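PDB 3DWA: subtilase cytotoxin, subunit B from Escherichia coli, which probably binds cell-surface glycans carrying a non-human sialic acid, as the pentameric receptor-binding part of an AB5 toxin. Local coordinates for residues C[28-33]-C[62-67]; C[45-50]-C[86-91]; C[51-56]-C[94-99]. All blocks are in the same frame, centred on the assembly; numbering follows the deposited sequence.

All three contacts are buried. Contact 3 lies deepest, its centre about 8 Å from the centre of the chain, against about 9 Å for contact 1 and 12 Å for contact 2. Each joins an antiparallel sheet to something laid against it: helix 57-70 in contact 1, helix 86-91 in contact 2, and the loop before helix 57-70 in contact 3. Strands 27-35 and 41-47 are neighbours in that sheet, and Cys45 pairs with Asn95 and Leu97. Contact 1 is purely hydrocarbon, contact 2 brings sulfur to an aromatic ring, and contact 3 has a CH-pi contact and a bridging water. Contacts 1 and 2 touch the second subunit, and contacts 1 and 3 the third.

Contact 1: residues C[28-33]-C[62-67]; sequences PYFCIE and NQALYF
The Phe30 ring meets the CB methyl of Ala64 obliquely, and the CG2 methyl of its own strand neighbour Ile32 lies in plane at its edge. Phe30 CE1 is 3.8 Å from Ala64 CB. Phe30 CZ stands a little further from the same methyl. The ring also packs nearly parallel to that of Phe19 and edge-to-face with Tyr61. A separate contact lies within the helix and does not involve the strand: one face of the Phe67 ring carries Gln63 OE1, offset toward the rim.

Within 62-67 only Ala64 reaches the strand. Its CB faces the notch formed by the Phe30 ring and Ile32 CG2, with Ile32 CG2 at 4.1 Å from Ala64 CB. The Ile32 torsion explains this: CG1 lies between the backbone N and the carbonyl carbon (chi1 53°), which puts CG2 beside the backbone N. The nearest backbones stay apart, with Ile32 CA 7.7 Å from Ala64 CA.

Phe30 and Ile32 alternate along strand 27-35 and both point at helix 57-70. Both also touch Leu97 of strand 96-102. This is a helix laid on a curled antiparallel sheet, consistent with the OB fold of AB5 toxin B subunits, where the helix lies between the third and fourth barrel strands.

The chemistry is all carbon. No hydrogen bond crosses between the two segments, so shape and the burial of apolar surface hold helix to strand here.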
ATOM      1  N   PRO C  28     -16.927   4.843  -1.431  1.00 25.49           N
ATOM      2  CA  PRO C  28     -15.843   5.506  -2.133  1.00 23.89           C
ATOM      3  C   PRO C  28     -15.862   5.113  -3.627  1.00 22.77           C
ATOM      4  O   PRO C  28     -16.223   3.988  -3.954  1.00 20.53           O
ATOM      5  CB  PRO C  28     -14.594   4.905  -1.472  1.00 23.23           C
ATOM      6  CG  PRO C  28     -15.038   3.590  -0.945  1.00 24.63           C
ATOM      7  CD  PRO C  28     -16.411   3.868  -0.441  1.00 25.18           C
ATOM      8  N   TYR C  29     -15.497   6.045  -4.515  1.00 21.99           N
ATOM      9  CA  TYR C  29     -15.274   5.703  -5.947  1.00 21.13           C
ATOM     10  C   TYR C  29     -14.066   6.470  -6.493  1.00 20.61           C
ATOM     11  O   TYR C  29     -13.584   7.407  -5.853  1.00 20.08           O
ATOM     12  CB  TYR C  29     -16.519   6.020  -6.835  1.00 21.57           C
ATOM     13  CG  TYR C  29     -16.729   7.506  -7.025  1.00 19.66           C
ATOM     14  CD1 TYR C  29     -16.093   8.217  -8.073  1.00 21.25           C
ATOM     15  CD2 TYR C  29     -17.559   8.188  -6.186  1.00 18.54           C
ATOM     16  CE1 TYR C  29     -16.267   9.591  -8.212  1.00 18.46           C
ATOM     17  CE2 TYR C  29     -17.760   9.539  -6.310  1.00 19.67           C
ATOM     18  CZ  TYR C  29     -17.120  10.234  -7.342  1.00 20.04           C
ATOM     19  OH  TYR C  29     -17.322  11.576  -7.423  1.00 21.01           O
ATOM     20  N   PHE C  30     -13.561   6.043  -7.649  1.00 19.84           N
ATOM     21  CA  PHE C  30     -12.582   6.840  -8.389  1.00 20.29           C
ATOM     22  C   PHE C  30     -12.954   6.743  -9.871  1.00 20.87           C
ATOM     23  O   PHE C  30     -13.648   5.809 -10.290  1.00 21.31           O
ATOM     24  CB  PHE C  30     -11.106   6.404  -8.088  1.00 17.79           C
ATOM     25  CG  PHE C  30     -10.692   5.121  -8.779  1.00 19.65           C
ATOM     26  CD1 PHE C  30     -10.031   5.165 -10.014  1.00 12.76           C
ATOM     27  CD2 PHE C  30     -10.942   3.871  -8.183  1.00 14.08           C
ATOM     28  CE1 PHE C  30      -9.687   3.978 -10.681  1.00 15.35           C
ATOM     29  CE2 PHE C  30     -10.607   2.697  -8.836  1.00 16.44           C
ATOM     30  CZ  PHE C  30      -9.954   2.748 -10.084  1.00 18.49           C
ATOM     31  N   CYS C  31     -12.515   7.714 -10.652  1.00 22.68           N
ATOM     32  CA  CYS C  31     -12.783   7.759 -12.069  1.00 22.43           C
ATOM     33  C   CYS C  31     -11.447   8.130 -12.705  1.00 21.86           C
ATOM     34  O   CYS C  31     -10.710   8.944 -12.165  1.00 20.49           O
ATOM     35  CB  CYS C  31     -13.900   8.803 -12.371  1.00 23.25           C
ATOM     36  SG  CYS C  31     -14.504   8.769 -14.131  1.00 30.60           S
ATOM     37  N   ILE C  32     -11.104   7.490 -13.814  1.00 21.14           N
ATOM     38  CA  ILE C  32      -9.914   7.889 -14.578  1.00 21.47           C
ATOM     39  C   ILE C  32     -10.315   8.437 -15.945  1.00 22.78           C
ATOM     40  O   ILE C  32     -11.364   8.100 -16.452  1.00 21.99           O
ATOM     41  CB  ILE C  32      -8.947   6.704 -14.779  1.00 20.39           C
ATOM     42  CG1 ILE C  32      -9.693   5.521 -15.394  1.00 21.21           C
ATOM     43  CG2 ILE C  32      -8.290   6.311 -13.442  1.00 18.33           C
ATOM     44  CD1 ILE C  32      -8.812   4.331 -15.681  1.00 20.45           C
ATOM     45  N   GLU C  33      -9.478   9.292 -16.528  1.00 24.62           N
ATOM     46  CA  GLU C  33      -9.639   9.638 -17.927  1.00 25.84           C
ATOM     47  C   GLU C  33      -8.351   9.259 -18.622  1.00 25.55           C
ATOM     48  O   GLU C  33      -7.263   9.365 -18.057  1.00 24.96           O
ATOM     49  CB  GLU C  33      -9.974  11.117 -18.106  1.00 27.36           C
ATOM     50  CG  GLU C  33     -10.187  11.569 -19.569  1.00 33.13           C
ATOM     51  CD  GLU C  33      -9.574  12.953 -19.812  1.00 43.24           C
ATOM     52  OE1 GLU C  33      -9.923  13.915 -19.069  1.00 46.50           O
ATOM     53  OE2 GLU C  33      -8.711  13.072 -20.715  1.00 46.84           O
ATOM     54  N   ASN C  62      -5.379   0.625  -7.139  1.00 19.78           N
ATOM     55  CA  ASN C  62      -3.954   0.550  -7.009  1.00 19.71           C
ATOM     56  C   ASN C  62      -3.327   0.454  -8.378  1.00 18.69           C
ATOM     57  O   ASN C  62      -2.318   1.108  -8.636  1.00 17.87           O
ATOM     58  CB  ASN C  62      -3.528  -0.673  -6.148  1.00 20.73           C
ATOM     59  CG  ASN C  62      -3.265  -0.324  -4.645  1.00 27.77           C
ATOM     60  OD1 ASN C  62      -3.795   0.664  -4.070  1.00 32.66           O
ATOM     61  ND2 ASN C  62      -2.427  -1.154  -4.006  1.00 35.63           N
ATOM     62  N   GLN C  63      -3.884  -0.416  -9.232  1.00 18.28           N
ATOM     63  CA  GLN C  63      -3.383  -0.570 -10.594  1.00 19.55           C
ATOM     64  C   GLN C  63      -3.489   0.713 -11.465  1.00 18.53           C
ATOM     65  O   GLN C  63      -2.514   1.122 -12.124  1.00 18.94           O
ATOM     66  CB  GLN C  63      -4.033  -1.782 -11.269  1.00 19.47           C
ATOM     67  CG  GLN C  63      -3.231  -2.321 -12.429  1.00 23.31           C
ATOM     68  CD  GLN C  63      -1.870  -2.821 -11.995  1.00 27.60           C
ATOM     69  OE1 GLN C  63      -0.842  -2.394 -12.507  1.00 32.75           O
ATOM     70  NE2 GLN C  63      -1.860  -3.692 -11.024  1.00 24.78           N
ATOM     71  N   ALA C  64      -4.652   1.343 -11.461  1.00 17.50           N
ATOM     72  CA  ALA C  64      -4.869   2.611 -12.191  1.00 17.64           C
ATOM     73  C   ALA C  64      -3.946   3.758 -11.730  1.00 16.41           C
ATOM     74  O   ALA C  64      -3.406   4.522 -12.542  1.00 16.56           O
ATOM     75  CB  ALA C  64      -6.314   3.032 -12.119  1.00 17.12           C
ATOM     76  N   LEU C  65      -3.771   3.882 -10.426  1.00 16.58           N
ATOM     77  CA  LEU C  65      -2.856   4.871  -9.883  1.00 16.26           C
ATOM     78  C   LEU C  65      -1.408   4.595 -10.273  1.00 15.62           C
ATOM     79  O   LEU C  65      -0.659   5.546 -10.644  1.00 16.85           O
ATOM     80  CB  LEU C  65      -3.033   5.073  -8.358  1.00 15.78           C
ATOM     81  CG  LEU C  65      -2.163   6.198  -7.744  1.00 17.07           C
ATOM     82  CD1 LEU C  65      -2.528   7.584  -8.334  1.00 18.06           C
ATOM     83  CD2 LEU C  65      -2.190   6.299  -6.182  1.00 15.28           C
ATOM     84  N   TYR C  66      -1.013   3.324 -10.233  1.00 15.27           N
ATOM     85  CA  TYR C  66       0.280   2.886 -10.782  1.00 16.00           C
ATOM     86  C   TYR C  66       0.506   3.355 -12.250  1.00 16.99           C
ATOM     87  O   TYR C  66       1.525   3.972 -12.582  1.00 17.43           O
ATOM     88  CB  TYR C  66       0.394   1.348 -10.699  1.00 16.00           C
ATOM     89  CG  TYR C  66       1.716   0.825 -11.169  1.00 17.97           C
ATOM     90  CD1 TYR C  66       2.792   0.706 -10.277  1.00 20.47           C
ATOM     91  CD2 TYR C  66       1.923   0.482 -12.523  1.00 19.31           C
ATOM     92  CE1 TYR C  66       4.047   0.204 -10.717  1.00 18.19           C
ATOM     93  CE2 TYR C  66       3.168   0.018 -12.977  1.00 19.55           C
ATOM     94  CZ  TYR C  66       4.219  -0.112 -12.066  1.00 19.66           C
ATOM     95  OH  TYR C  66       5.430  -0.584 -12.488  1.00 17.25           O
ATOM     96  N   PHE C  67      -0.431   3.022 -13.135  1.00 17.10           N
ATOM     97  CA  PHE C  67      -0.327   3.328 -14.557  1.00 17.01           C
ATOM     98  C   PHE C  67      -0.430   4.832 -14.846  1.00 17.55           C
ATOM     99  O   PHE C  67       0.189   5.352 -15.770  1.00 17.88           O
ATOM    100  CB  PHE C  67      -1.447   2.578 -15.314  1.00 17.08           C
ATOM    101  CG  PHE C  67      -1.202   1.125 -15.480  1.00 16.27           C
ATOM    102  CD1 PHE C  67       0.092   0.625 -15.664  1.00 19.33           C
ATOM    103  CD2 PHE C  67      -2.268   0.231 -15.539  1.00 17.81           C
ATOM    104  CE1 PHE C  67       0.307  -0.736 -15.888  1.00 21.17           C
ATOM    105  CE2 PHE C  67      -2.046  -1.114 -15.745  1.00 17.51           C
ATOM    106  CZ  PHE C  67      -0.751  -1.604 -15.923  1.00 16.92           C
TER

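Contact 2: residues C[45-50]-C[86-91]; sequences CSMKNS and PPFVKA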
ATOM      1  N   CYS C  45     -15.261   4.656 -14.243  1.00 23.61           N
ATOM      2  CA  CYS C  45     -15.203   4.711 -12.786  1.00 24.94           C
ATOM      3  C   CYS C  45     -15.333   3.327 -12.113  1.00 24.35           C
ATOM      4  O   CYS C  45     -16.021   2.459 -12.613  1.00 24.63           O
ATOM      5  CB  CYS C  45     -16.333   5.594 -12.208  1.00 25.00           C
ATOM      6  SG  CYS C  45     -16.481   7.183 -13.016  1.00 32.71           S
ATOM      7  N   SER C  46     -14.702   3.160 -10.952  1.00 23.36           N
ATOM      8  CA  SER C  46     -14.944   1.991 -10.110  1.00 23.64           C
ATOM      9  C   SER C  46     -15.499   2.497  -8.764  1.00 24.77           C
ATOM     10  O   SER C  46     -15.014   3.498  -8.204  1.00 23.14           O
ATOM     11  CB  SER C  46     -13.643   1.187  -9.927  1.00 23.75           C
ATOM     12  OG  SER C  46     -13.805   0.088  -9.026  1.00 20.42           O
HETATM   13  N   MSE C  47     -16.526   1.817  -8.267  1.00 25.74           N
HETATM   14  CA  MSE C  47     -17.115   2.119  -6.986  1.00 29.28           C
HETATM   15  C   MSE C  47     -17.010   0.911  -6.063  1.00 28.44           C
HETATM   16  O   MSE C  47     -17.233  -0.233  -6.485  1.00 26.90           O
HETATM   17  CB  MSE C  47     -18.581   2.497  -7.150  1.00 28.54           C
HETATM   18  CG  MSE C  47     -19.302   2.812  -5.830  1.00 29.15           C
HETATM   19 SE   MSE C  47     -21.003   3.619  -6.368  1.00 41.92          SE
HETATM   20  CE  MSE C  47     -20.362   4.769  -7.869  1.00 30.15           C
ATOM     21  N   LYS C  48     -16.645   1.170  -4.810  1.00 29.40           N
ATOM     22  CA  LYS C  48     -16.442   0.099  -3.838  1.00 31.29           C
ATOM     23  C   LYS C  48     -17.794  -0.458  -3.378  1.00 32.61           C
ATOM     24  O   LYS C  48     -18.707   0.307  -3.111  1.00 31.99           O
ATOM     25  CB  LYS C  48     -15.645   0.630  -2.645  1.00 30.63           C
ATOM     26  CG  LYS C  48     -15.105  -0.432  -1.717  1.00 29.80           C
ATOM     27  CD  LYS C  48     -14.371   0.239  -0.565  1.00 31.48           C
ATOM     28  CE  LYS C  48     -13.836  -0.714   0.494  1.00 34.37           C
ATOM     29  NZ  LYS C  48     -13.413   0.094   1.724  1.00 33.61           N
ATOM     30  N   ASN C  49     -17.897  -1.782  -3.273  1.00 35.79           N
ATOM     31  CA  ASN C  49     -19.157  -2.464  -2.902  1.00 40.00           C
ATOM     32  C   ASN C  49     -20.386  -2.120  -3.773  1.00 40.88           C
ATOM     33  O   ASN C  49     -21.525  -2.289  -3.342  1.00 41.79           O
ATOM     34  CB  ASN C  49     -19.524  -2.209  -1.419  1.00 40.47           C
ATOM     35  CG  ASN C  49     -18.377  -2.536  -0.446  1.00 43.71           C
ATOM     36  OD1 ASN C  49     -18.096  -1.755   0.493  1.00 46.62           O
ATOM     37  ND2 ASN C  49     -17.714  -3.672  -0.666  1.00 44.78           N
ATOM     38  N   SER C  50     -20.167  -1.618  -4.978  1.00 42.62           N
ATOM     39  CA  SER C  50     -21.275  -1.341  -5.899  1.00 43.66           C
ATOM     40  C   SER C  50     -22.003  -2.652  -6.251  1.00 45.60           C
ATOM     41  O   SER C  50     -21.845  -3.698  -5.563  1.00 47.06           O
ATOM     42  CB  SER C  50     -20.726  -0.720  -7.193  1.00 43.55           C
ATOM     43  OG  SER C  50     -19.893  -1.638  -7.905  1.00 39.29           O
ATOM     44  N   PRO C  86     -28.175  10.408 -12.670  1.00 35.78           N
ATOM     45  CA  PRO C  86     -27.966  11.363 -13.781  1.00 34.91           C
ATOM     46  C   PRO C  86     -26.916  12.475 -13.561  1.00 33.46           C
ATOM     47  O   PRO C  86     -26.109  12.706 -14.450  1.00 33.38           O
ATOM     48  CB  PRO C  86     -29.382  11.947 -14.039  1.00 35.04           C
ATOM     49  CG  PRO C  86     -30.322  10.951 -13.461  1.00 36.02           C
ATOM     50  CD  PRO C  86     -29.593  10.371 -12.250  1.00 36.36           C
ATOM     51  N   PRO C  87     -26.928  13.178 -12.402  1.00 32.93           N
ATOM     52  CA  PRO C  87     -25.833  14.117 -12.164  1.00 31.77           C
ATOM     53  C   PRO C  87     -24.433  13.457 -12.210  1.00 30.54           C
ATOM     54  O   PRO C  87     -23.484  14.041 -12.703  1.00 30.17           O
ATOM     55  CB  PRO C  87     -26.141  14.663 -10.754  1.00 32.23           C
ATOM     56  CG  PRO C  87     -27.612  14.472 -10.587  1.00 32.85           C
ATOM     57  CD  PRO C  87     -27.909  13.195 -11.293  1.00 32.83           C
ATOM     58  N   PHE C  88     -24.313  12.250 -11.684  1.00 30.60           N
ATOM     59  CA  PHE C  88     -23.045  11.521 -11.713  1.00 29.69           C
ATOM     60  C   PHE C  88     -22.642  11.176 -13.150  1.00 29.86           C
ATOM     61  O   PHE C  88     -21.479  11.363 -13.546  1.00 27.84           O
ATOM     62  CB  PHE C  88     -23.155  10.267 -10.874  1.00 28.37           C
ATOM     63  CG  PHE C  88     -21.867   9.510 -10.726  1.00 29.10           C
ATOM     64  CD1 PHE C  88     -21.141   9.613  -9.560  1.00 25.96           C
ATOM     65  CD2 PHE C  88     -21.394   8.652 -11.750  1.00 27.17           C
ATOM     66  CE1 PHE C  88     -19.947   8.894  -9.404  1.00 24.76           C
ATOM     67  CE2 PHE C  88     -20.206   7.916 -11.579  1.00 27.41           C
ATOM     68  CZ  PHE C  88     -19.488   8.053 -10.387  1.00 25.06           C
ATOM     69  N   VAL C  89     -23.614  10.693 -13.922  1.00 30.67           N
ATOM     70  CA  VAL C  89     -23.382  10.345 -15.320  1.00 31.61           C
ATOM     71  C   VAL C  89     -22.977  11.570 -16.154  1.00 32.80           C
ATOM     72  O   VAL C  89     -22.101  11.454 -17.007  1.00 32.48           O
ATOM     73  CB  VAL C  89     -24.573   9.591 -15.912  1.00 31.83           C
ATOM     74  CG1 VAL C  89     -24.399   9.364 -17.417  1.00 31.01           C
ATOM     75  CG2 VAL C  89     -24.765   8.275 -15.191  1.00 31.18           C
ATOM     76  N   LYS C  90     -23.561  12.741 -15.859  1.00 33.94           N
ATOM     77  CA  LYS C  90     -23.268  13.987 -16.610  1.00 35.04           C
ATOM     78  C   LYS C  90     -21.858  14.530 -16.353  1.00 33.90           C
ATOM     79  O   LYS C  90     -21.147  14.923 -17.284  1.00 33.69           O
ATOM     80  CB  LYS C  90     -24.280  15.098 -16.264  1.00 35.38           C
ATOM     81  CG  LYS C  90     -24.046  16.384 -17.090  1.00 37.49           C
ATOM     82  CD  LYS C  90     -24.797  17.627 -16.589  1.00 38.89           C
ATOM     83  CE  LYS C  90     -26.111  17.795 -17.336  1.00 46.51           C
ATOM     84  NZ  LYS C  90     -27.048  16.677 -16.955  1.00 50.10           N
ATOM     85  N   ALA C  91     -21.488  14.583 -15.071  1.00 32.99           N
ATOM     86  CA  ALA C  91     -20.184  15.046 -14.641  1.00 31.43           C
ATOM     87  C   ALA C  91     -19.063  14.097 -15.051  1.00 30.19           C
ATOM     88  O   ALA C  91     -17.968  14.533 -15.426  1.00 30.50           O
ATOM     89  CB  ALA C  91     -20.192  15.252 -13.124  1.00 31.85           C
TER
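A short helix, 86-91, sits beside the end of sheet strand 41-47 and turns one aromatic ring toward it. The ring is that of Phe88, and it meets Cys45 and Met47, two alternate residues of the strand. Met47 also begins a type II beta turn that runs to Ser50.

Cys45 SG lies 4.1 Å from Phe88 CE2 and about as far from CZ, so the sulfur lies off the CE2-CZ bond. SG is 5.1 Å from the ring centroid, on a line 68° off the ring normal. The approach is oblique. Met47, present here as selenomethionine, reaches the same end of the ring with its terminal methyl, CE standing 4.2 Å from Phe88 CZ. Its chain runs extended to the selenium (chi2 168°), and the last torsion (chi3 -41°) bends the methyl toward the ring.

Phe88 has further company. Tyr29 meets it edge-to-face, Ile24 touches it, and Trp2 of the second subunit packs against it with the ring planes inclined. The contact therefore lies close to a subunit interface. The helix itself is short, held by Lys90 N to Pro86 O at 2.9 Å and Ala91 N to Pro87 O at 3.1 Å.

Cys45 pairs with Cys31 of strand 27-35, a disulfide seen in structures of this protein. In this model the two sulfurs stand too far apart for a normal bond, so its state here is doubtful. The cysteine sulfur beside the ring is a sulfur-aromatic contact, joining a short helix to the end of strand 41-47 in what is probably the OB-fold sheet.

Contact 3: residues C[51-56]-C[94-99]; sequences SVWGAS and SNALVG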
ATOM      1  N   SER C  51     -22.775  -2.587  -7.335  1.00 45.94           N
ATOM      2  CA  SER C  51     -23.281  -3.743  -8.036  1.00 46.08           C
ATOM      3  C   SER C  51     -22.160  -4.747  -8.346  1.00 44.55           C
ATOM      4  O   SER C  51     -21.414  -5.135  -7.452  1.00 45.69           O
ATOM      5  CB  SER C  51     -24.013  -3.293  -9.323  1.00 47.06           C
ATOM      6  OG  SER C  51     -24.617  -4.385 -10.030  1.00 49.92           O
ATOM      7  N   VAL C  52     -22.053  -5.161  -9.606  1.00 42.19           N
ATOM      8  CA  VAL C  52     -21.348  -6.396  -9.969  1.00 39.92           C
ATOM      9  C   VAL C  52     -19.803  -6.277 -10.089  1.00 37.47           C
ATOM     10  O   VAL C  52     -19.094  -7.242  -9.814  1.00 37.94           O
ATOM     11  CB  VAL C  52     -22.066  -7.079 -11.180  1.00 39.87           C
ATOM     12  CG1 VAL C  52     -23.009  -6.069 -11.892  1.00 41.16           C
ATOM     13  CG2 VAL C  52     -21.104  -7.718 -12.164  1.00 39.44           C
ATOM     14  N   TRP C  53     -19.291  -5.096 -10.429  1.00 34.07           N
ATOM     15  CA  TRP C  53     -17.825  -4.864 -10.497  1.00 31.07           C
ATOM     16  C   TRP C  53     -17.172  -4.278  -9.209  1.00 30.46           C
ATOM     17  O   TRP C  53     -15.961  -3.978  -9.199  1.00 28.29           O
ATOM     18  CB  TRP C  53     -17.475  -4.004 -11.720  1.00 29.81           C
ATOM     19  CG  TRP C  53     -18.072  -4.546 -12.970  1.00 26.99           C
ATOM     20  CD1 TRP C  53     -19.184  -4.059 -13.629  1.00 27.41           C
ATOM     21  CD2 TRP C  53     -17.642  -5.695 -13.704  1.00 25.02           C
ATOM     22  NE1 TRP C  53     -19.445  -4.826 -14.748  1.00 25.70           N
ATOM     23  CE2 TRP C  53     -18.519  -5.834 -14.822  1.00 25.07           C
ATOM     24  CE3 TRP C  53     -16.576  -6.590 -13.568  1.00 23.76           C
ATOM     25  CZ2 TRP C  53     -18.363  -6.838 -15.770  1.00 26.07           C
ATOM     26  CZ3 TRP C  53     -16.433  -7.609 -14.515  1.00 25.58           C
ATOM     27  CH2 TRP C  53     -17.307  -7.704 -15.613  1.00 26.52           C
ATOM     28  N   GLY C  54     -17.966  -4.154  -8.136  1.00 29.24           N
ATOM     29  CA  GLY C  54     -17.498  -3.607  -6.855  1.00 29.43           C
ATOM     30  C   GLY C  54     -16.334  -4.304  -6.142  1.00 29.39           C
ATOM     31  O   GLY C  54     -15.530  -3.650  -5.451  1.00 29.71           O
ATOM     32  N   ALA C  55     -16.219  -5.613  -6.339  1.00 28.73           N
ATOM     33  CA  ALA C  55     -15.182  -6.436  -5.723  1.00 28.01           C
ATOM     34  C   ALA C  55     -13.764  -6.157  -6.254  1.00 27.59           C
ATOM     35  O   ALA C  55     -12.775  -6.512  -5.611  1.00 26.96           O
ATOM     36  CB  ALA C  55     -15.538  -7.953  -5.871  1.00 28.18           C
ATOM     37  N   SER C  56     -13.658  -5.515  -7.414  1.00 27.23           N
ATOM     38  CA  SER C  56     -12.339  -5.176  -7.978  1.00 25.86           C
ATOM     39  C   SER C  56     -11.856  -3.747  -7.610  1.00 24.15           C
ATOM     40  O   SER C  56     -10.803  -3.308  -8.058  1.00 22.93           O
ATOM     41  CB  SER C  56     -12.393  -5.345  -9.507  1.00 26.98           C
ATOM     42  OG  SER C  56     -12.591  -6.709  -9.838  1.00 28.99           O
ATOM     43  N   SER C  94     -21.047   6.829 -17.351  1.00 25.68           N
ATOM     44  CA  SER C  94     -21.808   5.654 -16.932  1.00 24.28           C
ATOM     45  C   SER C  94     -20.944   4.407 -16.928  1.00 23.15           C
ATOM     46  O   SER C  94     -21.402   3.369 -16.444  1.00 23.01           O
ATOM     47  CB  SER C  94     -23.031   5.428 -17.847  1.00 23.90           C
ATOM     48  OG  SER C  94     -22.685   4.711 -19.021  1.00 25.74           O
ATOM     49  N   ASN C  95     -19.716   4.503 -17.475  1.00 21.99           N
ATOM     50  CA  ASN C  95     -18.818   3.354 -17.623  1.00 21.31           C
ATOM     51  C   ASN C  95     -18.241   2.843 -16.315  1.00 21.44           C
ATOM     52  O   ASN C  95     -17.636   3.601 -15.575  1.00 21.02           O
ATOM     53  CB  ASN C  95     -17.642   3.613 -18.589  1.00 20.40           C
ATOM     54  CG  ASN C  95     -18.090   4.006 -20.015  1.00 23.70           C
ATOM     55  OD1 ASN C  95     -19.205   3.684 -20.451  1.00 18.84           O
ATOM     56  ND2 ASN C  95     -17.222   4.748 -20.723  1.00 22.80           N
ATOM     57  N   ALA C  96     -18.394   1.542 -16.061  1.00 21.25           N
ATOM     58  CA  ALA C  96     -17.639   0.885 -15.005  1.00 21.17           C
ATOM     59  C   ALA C  96     -16.305   0.461 -15.565  1.00 21.27           C
ATOM     60  O   ALA C  96     -16.224  -0.005 -16.695  1.00 21.09           O
ATOM     61  CB  ALA C  96     -18.408  -0.352 -14.457  1.00 21.79           C
ATOM     62  N   LEU C  97     -15.250   0.639 -14.765  1.00 21.85           N
ATOM     63  CA  LEU C  97     -13.927   0.064 -15.015  1.00 21.44           C
ATOM     64  C   LEU C  97     -13.926  -1.392 -14.565  1.00 21.13           C
ATOM     65  O   LEU C  97     -14.280  -1.703 -13.419  1.00 22.28           O
ATOM     66  CB  LEU C  97     -12.865   0.861 -14.221  1.00 21.44           C
ATOM     67  CG  LEU C  97     -11.398   0.483 -14.477  1.00 23.56           C
ATOM     68  CD1 LEU C  97     -11.038   0.442 -15.974  1.00 17.87           C
ATOM     69  CD2 LEU C  97     -10.422   1.365 -13.641  1.00 21.38           C
ATOM     70  N   VAL C  98     -13.525  -2.288 -15.448  1.00 21.22           N
ATOM     71  CA  VAL C  98     -13.677  -3.710 -15.178  1.00 21.31           C
ATOM     72  C   VAL C  98     -12.387  -4.467 -15.356  1.00 20.59           C
ATOM     73  O   VAL C  98     -12.347  -5.682 -15.149  1.00 19.92           O
ATOM     74  CB  VAL C  98     -14.928  -4.369 -15.949  1.00 21.98           C
ATOM     75  CG1 VAL C  98     -16.177  -3.537 -15.735  1.00 22.38           C
ATOM     76  CG2 VAL C  98     -14.677  -4.601 -17.472  1.00 21.33           C
ATOM     77  N   GLY C  99     -11.320  -3.750 -15.695  1.00 19.87           N
ATOM     78  CA  GLY C  99     -10.047  -4.394 -15.933  1.00 19.65           C
ATOM     79  C   GLY C  99      -9.003  -3.478 -16.541  1.00 19.88           C
ATOM     80  O   GLY C  99      -9.342  -2.419 -17.066  1.00 19.51           O
TER
HETATM   81  O   HOH W   1     -14.948  -1.811 -10.611  1.00 21.68           O
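Trp53 CG and Val98 CG1 each stand opposite their own carbonyl carbon, beside the backbone N (chi1 -51° and -49°), and this turns the indole and the methyl onto one another. The result is a CH-pi contact between a loop and strand 96-102 of the antiparallel sheet, consistent with the OB fold of AB5 B subunits. Val98 CG1 lies 3.3 Å from the centroid of the five-membered ring of Trp53 and 11° off the ring normal, so it is almost directly over that ring. The nearest ring atom is CD2, 3.3 Å from Val98 CG1, which is a tight fit. Val98 CB follows over the six-membered part and comes 3.6 Å from Trp53 CE3. The other face of the indole carries CG2 of Val52, its neighbour in the loop.

Ala96, two residues before Val98 on the strand, adds its CB near the pyrrole end, 3.9 Å from Trp53 CD1. The approach is oblique. The indole N-H is used as well: Trp53 NE1 is hydrogen-bonded to Glu79 OE1 of strand 73-79. That bond and the methyl on the face together probably fix the rotation of the ring.

Val98 and Gly99 both face Tyr77 across the sheet, a classic beta bulge. The Val98 side chain still points at the loop. A short 3-10 segment leads on into helix 57-70. Gln23 of the third subunit packs on Trp53 and is hydrogen-bonded to Val52 O.

Loop and strand are also joined by one water. It donates to Trp53 O at 2.8 Å and to Leu97 O at 2.9 Å.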